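Local coordinates for protein DYNE7 (Micromonospora chersina, PDB 2XEM) that is a hot-dog fold thioesterase of dynemicin biosynthesis that probably releases a polyene from the enediyne polyketide pathway, at residues Asp70-Gly75 with Leu112-Gln117; Glu82-Leu87 with Asp100-Ala105. All blocks are in the same frame, centred on the assembly; numbering follows the deposited sequence.

Contact 1 (Asp70-Gly75 with Leu112-Gln117); sequences DFYAEG and LAQGRQ
The Y72 ring lies against Q114, meeting it at its edge: Q114 CG sits in the ring plane 3.8 Å from Y72 CE2, while the backbone carbonyl oxygen of D70 lies above one face, offset toward the rim. Y72 follows the end of strand 60-71 and folds back on strand 110-124, its antiparallel neighbour in the hot-dog sheet. The Q114 amide plane is turned 59° from the ring, and Y72 OH donates to a lone pair of Q114 OE1 in the amide plane at 2.8 Å. With Y72 CG anti to its own carbonyl carbon (chi1 -52°), the ring swings back over the neighbouring strand and its hydroxyl reaches the glutamine. The other end of that amide is engaged by D100. On the same side of the sheet D70 faces R116, whose guanidinium holds a water at its edge, in plane. The two charges are too far apart for a salt bridge, and the water joins them, donating to D70 OD2 at 2.6 Å and accepting from R116 NH1 at 2.9 Å.

In the ladder itself D70 and Q114 form a hydrogen-bonded pair, with F71 and A113 the non-hydrogen-bonded pair beside it on the opposite face, where Y33 of helix 32-48 meets the F71 ring edge-to-face. D70 also pairs with a strand of the second subunit, carrying the sheet across the interface. Beyond F71 the ladder ends, and a classic beta bulge sets L112 and A113 together opposite Y101. Here L112 O takes two amide donors from the same face of its carbonyl plane, Y72 N at 2.7 Å and A73 N at 3.0 Å, while L112 CD2 packs against A73 CB at 4.1 Å.

Contact 2 (Glu82-Leu87 with Asp100-Ala105); sequences EVRMML and DYVRVA
Under the side chain of V102, two nitrogens of R84 converge on one oxygen: NE and NH2 both grip E82 OE1, each at 2.9 Å, in a side-on salt bridge within one strand, while V102 CG2 lies 3.6 Å above one face of the same guanidinium, offset toward its rim. NE arrives nearly along the C-O axis, NH2 from 40° above the carboxylate plane. R84 NH1 donates to a water that in turn donates to D100 OD2; D100 OD1 accepts from Q114 NE2. The R84 chain is extended from CG to NE, which carries the guanidinium diagonally, away from its own partner D100, to V102, the partner of E82. Edge bonds and the valine on its face should together limit rotation of the group.

V104 packs against E82, crossing it at about a right angle, with V104 CG1 3.7 Å from E82 CD. This face therefore mixes a charged cluster with two valines. On the other face V83 and Y101 lie side by side and point the same way, V83 CG2 being 4.0 Å from Y101 CD1. That face is covered by helix 32-48: C40 touches V83, and Y101 OH bonds to Y33 O and Q37 NE2.

Two hydrogen-bonded pairs, E82 with V102 and R84 with D100, flank the V83-Y101 pair; R84 N reaches D100 O at 2.8 Å. A classic beta bulge at V104 and A105 interrupts the pairing. The result is an antiparallel beta hairpin, strands 80-91 and 94-105, with a bulge near the end of its second strand, in the curved hot-dog sheet that wraps around its long helix.

From the N terminus the chain passes through strand 11-16 and helix 32-48 before entering strand 60-71, whose end opens contact 1. Strand 80-91 then turns back as strand 94-105, and contact 2 closes this hairpin. Only afterwards does strand 110-124 return to 70-75, so contact 2 is nested inside the larger loop closed by contact 1. In the sheet the order becomes 60-71, 110-124, 94-105, 80-91, and the two contacts meet across its middle: L112 N lies 2.8 Å from Y101 O, a probable hydrogen bond. Together they bind four strands into one sheet, with helix 32-48 packed against both contacts.

Contact 1 (Asp70-Gly75 with Leu112-Gln117)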
loop_
_atom_site.group_PDB
_atom_site.type_symbol
_atom_site.label_atom_id
_atom_site.label_comp_id
_atom_site.label_asym_id
_atom_site.label_seq_id
_atom_site.Cartn_x
_atom_site.Cartn_y
_atom_site.Cartn_z
ATOM N N ASP D 70 -5.151 17.678 6.330
ATOM C CA ASP D 70 -5.870 17.944 7.583
ATOM C C ASP D 70 -7.054 16.994 7.642
ATOM O O ASP D 70 -7.809 16.919 6.672
ATOM C CB ASP D 70 -6.379 19.397 7.607
ATOM C CG ASP D 70 -5.256 20.397 7.759
ATOM O OD1 ASP D 70 -4.704 20.501 8.870
ATOM O OD2 ASP D 70 -4.930 21.076 6.771
ATOM N N PHE D 71 -7.233 16.293 8.749
ATOM C CA PHE D 71 -8.268 15.241 8.870
ATOM C C PHE D 71 -9.386 15.707 9.805
ATOM O O PHE D 71 -9.096 16.224 10.888
ATOM C CB PHE D 71 -7.647 13.913 9.374
ATOM C CG PHE D 71 -6.465 13.464 8.534
ATOM C CD1 PHE D 71 -6.660 12.703 7.383
ATOM C CD2 PHE D 71 -5.161 13.843 8.871
ATOM C CE1 PHE D 71 -5.576 12.295 6.597
ATOM C CE2 PHE D 71 -4.071 13.430 8.084
ATOM C CZ PHE D 71 -4.290 12.647 6.954
ATOM N N TYR D 72 -10.651 15.562 9.373
ATOM C CA TYR D 72 -11.797 16.113 10.118
ATOM C C TYR D 72 -12.777 15.043 10.600
ATOM O O TYR D 72 -13.290 15.139 11.703
ATOM C CB TYR D 72 -12.541 17.199 9.306
ATOM C CG TYR D 72 -11.648 18.300 8.761
ATOM C CD1 TYR D 72 -10.799 19.025 9.600
ATOM C CD2 TYR D 72 -11.671 18.636 7.414
ATOM C CE1 TYR D 72 -9.974 20.046 9.097
ATOM C CE2 TYR D 72 -10.863 19.654 6.906
ATOM C CZ TYR D 72 -10.014 20.352 7.744
ATOM O OH TYR D 72 -9.240 21.355 7.216
ATOM N N ALA D 73 -13.065 14.061 9.766
ATOM C CA ALA D 73 -14.009 12.993 10.088
ATOM C C ALA D 73 -13.498 11.690 9.493
ATOM O O ALA D 73 -12.880 11.712 8.429
ATOM C CB ALA D 73 -15.393 13.332 9.533
ATOM N N GLU D 74 -13.779 10.576 10.155
ATOM C CA GLU D 74 -13.319 9.253 9.731
ATOM C C GLU D 74 -13.996 8.749 8.440
ATOM O O GLU D 74 -15.203 8.937 8.250
ATOM C CB GLU D 74 -13.485 8.253 10.883
ATOM C CG GLU D 74 -12.446 8.471 11.975
ATOM C CD GLU D 74 -12.702 7.816 13.315
ATOM O OE1 GLU D 74 -12.425 8.469 14.348
ATOM O OE2 GLU D 74 -13.148 6.646 13.338
ATOM N N GLY D 75 -13.192 8.152 7.563
ATOM C CA GLY D 75 -13.679 7.387 6.420
ATOM C C GLY D 75 -13.794 5.913 6.794
ATOM O O GLY D 75 -13.130 5.448 7.725
ATOM N N LEU D 112 -14.336 14.904 4.842
ATOM C CA LEU D 112 -13.490 14.006 5.643
ATOM C C LEU D 112 -12.187 14.651 5.992
ATOM O O LEU D 112 -11.675 14.453 7.087
ATOM C CB LEU D 112 -13.217 12.687 4.887
ATOM C CG LEU D 112 -14.447 11.794 4.569
ATOM C CD1 LEU D 112 -14.014 10.471 3.935
ATOM C CD2 LEU D 112 -15.292 11.525 5.802
ATOM N N ALA D 113 -11.653 15.448 5.060
ATOM C CA ALA D 113 -10.273 15.898 5.074
ATOM C C ALA D 113 -10.073 16.954 4.022
ATOM O O ALA D 113 -10.898 17.101 3.103
ATOM C CB ALA D 113 -9.336 14.722 4.785
ATOM N N GLN D 114 -8.978 17.721 4.166
ATOM C CA GLN D 114 -8.486 18.582 3.090
ATOM C C GLN D 114 -6.997 18.324 2.921
ATOM O O GLN D 114 -6.354 17.780 3.821
ATOM C CB GLN D 114 -8.775 20.067 3.359
ATOM C CG GLN D 114 -10.274 20.423 3.240
ATOM C CD GLN D 114 -10.547 21.834 3.636
ATOM O OE1 GLN D 114 -10.186 22.278 4.719
ATOM N NE2 GLN D 114 -11.202 22.580 2.762
ATOM N N GLY D 115 -6.471 18.672 1.757
ATOM C CA GLY D 115 -5.056 18.482 1.499
ATOM C C GLY D 115 -4.480 19.469 0.525
ATOM O O GLY D 115 -5.208 20.253 -0.101
ATOM N N ARG D 116 -3.149 19.424 0.391
ATOM C CA ARG D 116 -2.419 20.273 -0.542
ATOM C C ARG D 116 -1.195 19.519 -0.975
ATOM O O ARG D 116 -0.653 18.731 -0.197
ATOM C CB ARG D 116 -1.928 21.587 0.127
ATOM C CG ARG D 116 -2.980 22.569 0.543
ATOM C CD ARG D 116 -2.341 23.877 1.058
ATOM N NE ARG D 116 -1.274 23.679 2.066
ATOM C CZ ARG D 116 -1.466 23.589 3.379
ATOM N NH1 ARG D 116 -2.694 23.627 3.884
ATOM N NH2 ARG D 116 -0.434 23.473 4.198
ATOM N N GLN D 117 -0.691 19.846 -2.163
ATOM C CA GLN D 117 0.544 19.259 -2.668
ATOM C C GLN D 117 1.183 20.239 -3.633
ATOM O O GLN D 117 0.460 20.897 -4.395
ATOM C CB GLN D 117 0.174 17.979 -3.425
ATOM C CG GLN D 117 1.301 17.143 -3.872
ATOM C CD GLN D 117 0.702 16.025 -4.649
ATOM O OE1 GLN D 117 0.446 16.146 -5.846
ATOM N NE2 GLN D 117 0.338 14.975 -3.953
HETATM O O HOH W 1 -3.792 23.389 6.555
#

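Contact 2 (Glu82-Leu87 with Asp100-Ala105)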
loop_
_atom_site.group_PDB
_atom_site.type_symbol
_atom_site.label_atom_id
_atom_site.label_comp_id
_atom_site.label_asym_id
_atom_site.label_seq_id
_atom_site.Cartn_x
_atom_site.Cartn_y
_atom_site.Cartn_z
ATOM N N GLU D 82 -15.300 11.653 -2.972
ATOM C CA GLU D 82 -14.868 12.515 -4.063
ATOM C C GLU D 82 -13.619 13.271 -3.632
ATOM O O GLU D 82 -13.640 13.982 -2.628
ATOM C CB GLU D 82 -15.957 13.481 -4.441
ATOM C CG GLU D 82 -17.088 12.812 -5.163
ATOM C CD GLU D 82 -18.120 13.793 -5.673
ATOM O OE1 GLU D 82 -18.004 15.015 -5.410
ATOM O OE2 GLU D 82 -19.067 13.319 -6.331
ATOM N N VAL D 83 -12.521 13.039 -4.351
ATOM C CA VAL D 83 -11.272 13.769 -4.149
ATOM C C VAL D 83 -11.339 14.952 -5.128
ATOM O O VAL D 83 -11.170 14.779 -6.329
ATOM C CB VAL D 83 -10.018 12.873 -4.342
ATOM C CG1 VAL D 83 -8.736 13.666 -4.028
ATOM C CG2 VAL D 83 -10.101 11.615 -3.459
ATOM N N ARG D 84 -11.682 16.134 -4.599
ATOM C CA ARG D 84 -11.937 17.315 -5.403
ATOM C C ARG D 84 -10.696 18.174 -5.456
ATOM O O ARG D 84 -10.265 18.695 -4.434
ATOM C CB ARG D 84 -13.136 18.089 -4.837
ATOM C CG ARG D 84 -14.391 17.235 -4.756
ATOM C CD ARG D 84 -15.489 18.030 -4.127
ATOM N NE ARG D 84 -16.741 17.278 -4.067
ATOM C CZ ARG D 84 -17.826 17.698 -3.428
ATOM N NH1 ARG D 84 -17.817 18.862 -2.782
ATOM N NH2 ARG D 84 -18.921 16.958 -3.419
ATOM N N MET D 85 -10.111 18.312 -6.646
ATOM C CA MET D 85 -8.850 19.012 -6.840
ATOM C C MET D 85 -9.029 20.414 -7.428
ATOM O O MET D 85 -9.801 20.618 -8.367
ATOM C CB MET D 85 -7.915 18.185 -7.719
ATOM C CG MET D 85 -6.496 18.711 -7.764
ATOM S SD MET D 85 -5.438 17.642 -8.765
ATOM C CE MET D 85 -6.116 18.035 -10.445
ATOM N N MET D 86 -8.265 21.369 -6.903
ATOM C CA MET D 86 -8.185 22.722 -7.465
ATOM C C MET D 86 -6.749 23.173 -7.615
ATOM O O MET D 86 -5.896 22.768 -6.827
ATOM C CB MET D 86 -8.941 23.707 -6.570
ATOM C CG MET D 86 -10.427 23.432 -6.566
ATOM S SD MET D 86 -11.452 24.770 -6.079
ATOM C CE MET D 86 -11.433 25.766 -7.601
ATOM N N LEU D 87 -6.485 24.011 -8.622
ATOM C CA LEU D 87 -5.202 24.683 -8.759
ATOM C C LEU D 87 -5.114 25.857 -7.781
ATOM O O LEU D 87 -5.941 26.766 -7.826
ATOM C CB LEU D 87 -4.958 25.153 -10.207
ATOM C CG LEU D 87 -3.697 25.978 -10.477
ATOM C CD1 LEU D 87 -2.483 25.109 -10.409
ATOM C CD2 LEU D 87 -3.779 26.692 -11.833
ATOM N N ASP D 100 -10.204 18.782 -1.497
ATOM C CA ASP D 100 -11.242 18.473 -0.537
ATOM C C ASP D 100 -11.564 16.994 -0.686
ATOM O O ASP D 100 -11.674 16.509 -1.810
ATOM C CB ASP D 100 -12.516 19.289 -0.809
ATOM C CG ASP D 100 -12.503 20.741 -0.336
ATOM O OD1 ASP D 100 -11.505 21.163 0.299
ATOM O OD2 ASP D 100 -13.505 21.436 -0.561
ATOM N N TYR D 101 -11.698 16.270 0.437
ATOM C CA TYR D 101 -12.085 14.853 0.379
ATOM C C TYR D 101 -13.475 14.768 0.956
ATOM O O TYR D 101 -13.654 14.932 2.165
ATOM C CB TYR D 101 -11.154 13.967 1.206
ATOM C CG TYR D 101 -9.686 14.047 0.861
ATOM C CD1 TYR D 101 -9.057 13.005 0.196
ATOM C CD2 TYR D 101 -8.898 15.117 1.300
ATOM C CE1 TYR D 101 -7.683 13.017 -0.027
ATOM C CE2 TYR D 101 -7.526 15.152 1.058
ATOM C CZ TYR D 101 -6.921 14.088 0.419
ATOM O OH TYR D 101 -5.564 14.057 0.270
ATOM N N VAL D 102 -14.455 14.546 0.087
ATOM C CA VAL D 102 -15.859 14.590 0.474
ATOM C C VAL D 102 -16.483 13.201 0.337
ATOM O O VAL D 102 -16.528 12.658 -0.776
ATOM C CB VAL D 102 -16.633 15.682 -0.320
ATOM C CG1 VAL D 102 -18.098 15.757 0.125
ATOM C CG2 VAL D 102 -15.951 17.057 -0.173
ATOM N N ARG D 103 -16.943 12.615 1.463
ATOM C CA ARG D 103 -17.783 11.420 1.370
ATOM C C ARG D 103 -19.153 11.831 0.821
ATOM O O ARG D 103 -19.813 12.676 1.426
ATOM C CB ARG D 103 -17.928 10.690 2.730
ATOM C CG ARG D 103 -18.941 9.533 2.658
ATOM C CD ARG D 103 -19.054 8.701 3.909
ATOM N NE ARG D 103 -19.358 9.497 5.093
ATOM C CZ ARG D 103 -18.631 9.483 6.203
ATOM N NH1 ARG D 103 -17.558 8.700 6.296
ATOM N NH2 ARG D 103 -18.971 10.248 7.233
ATOM N N VAL D 104 -19.556 11.245 -0.321
ATOM C CA VAL D 104 -20.855 11.501 -0.959
ATOM C C VAL D 104 -21.838 10.346 -0.768
ATOM O O VAL D 104 -23.014 10.502 -1.047
ATOM C CB VAL D 104 -20.723 11.921 -2.442
ATOM C CG1 VAL D 104 -19.988 13.256 -2.552
ATOM C CG2 VAL D 104 -20.036 10.831 -3.278
ATOM N N ALA D 105 -21.349 9.178 -0.324
ATOM C CA ALA D 105 -22.210 8.035 0.002
ATOM C C ALA D 105 -21.445 7.066 0.908
ATOM O O ALA D 105 -20.220 6.980 0.793
ATOM C CB ALA D 105 -22.694 7.324 -1.269
HETATM O O HOH W 2 -15.742 20.819 -2.130
#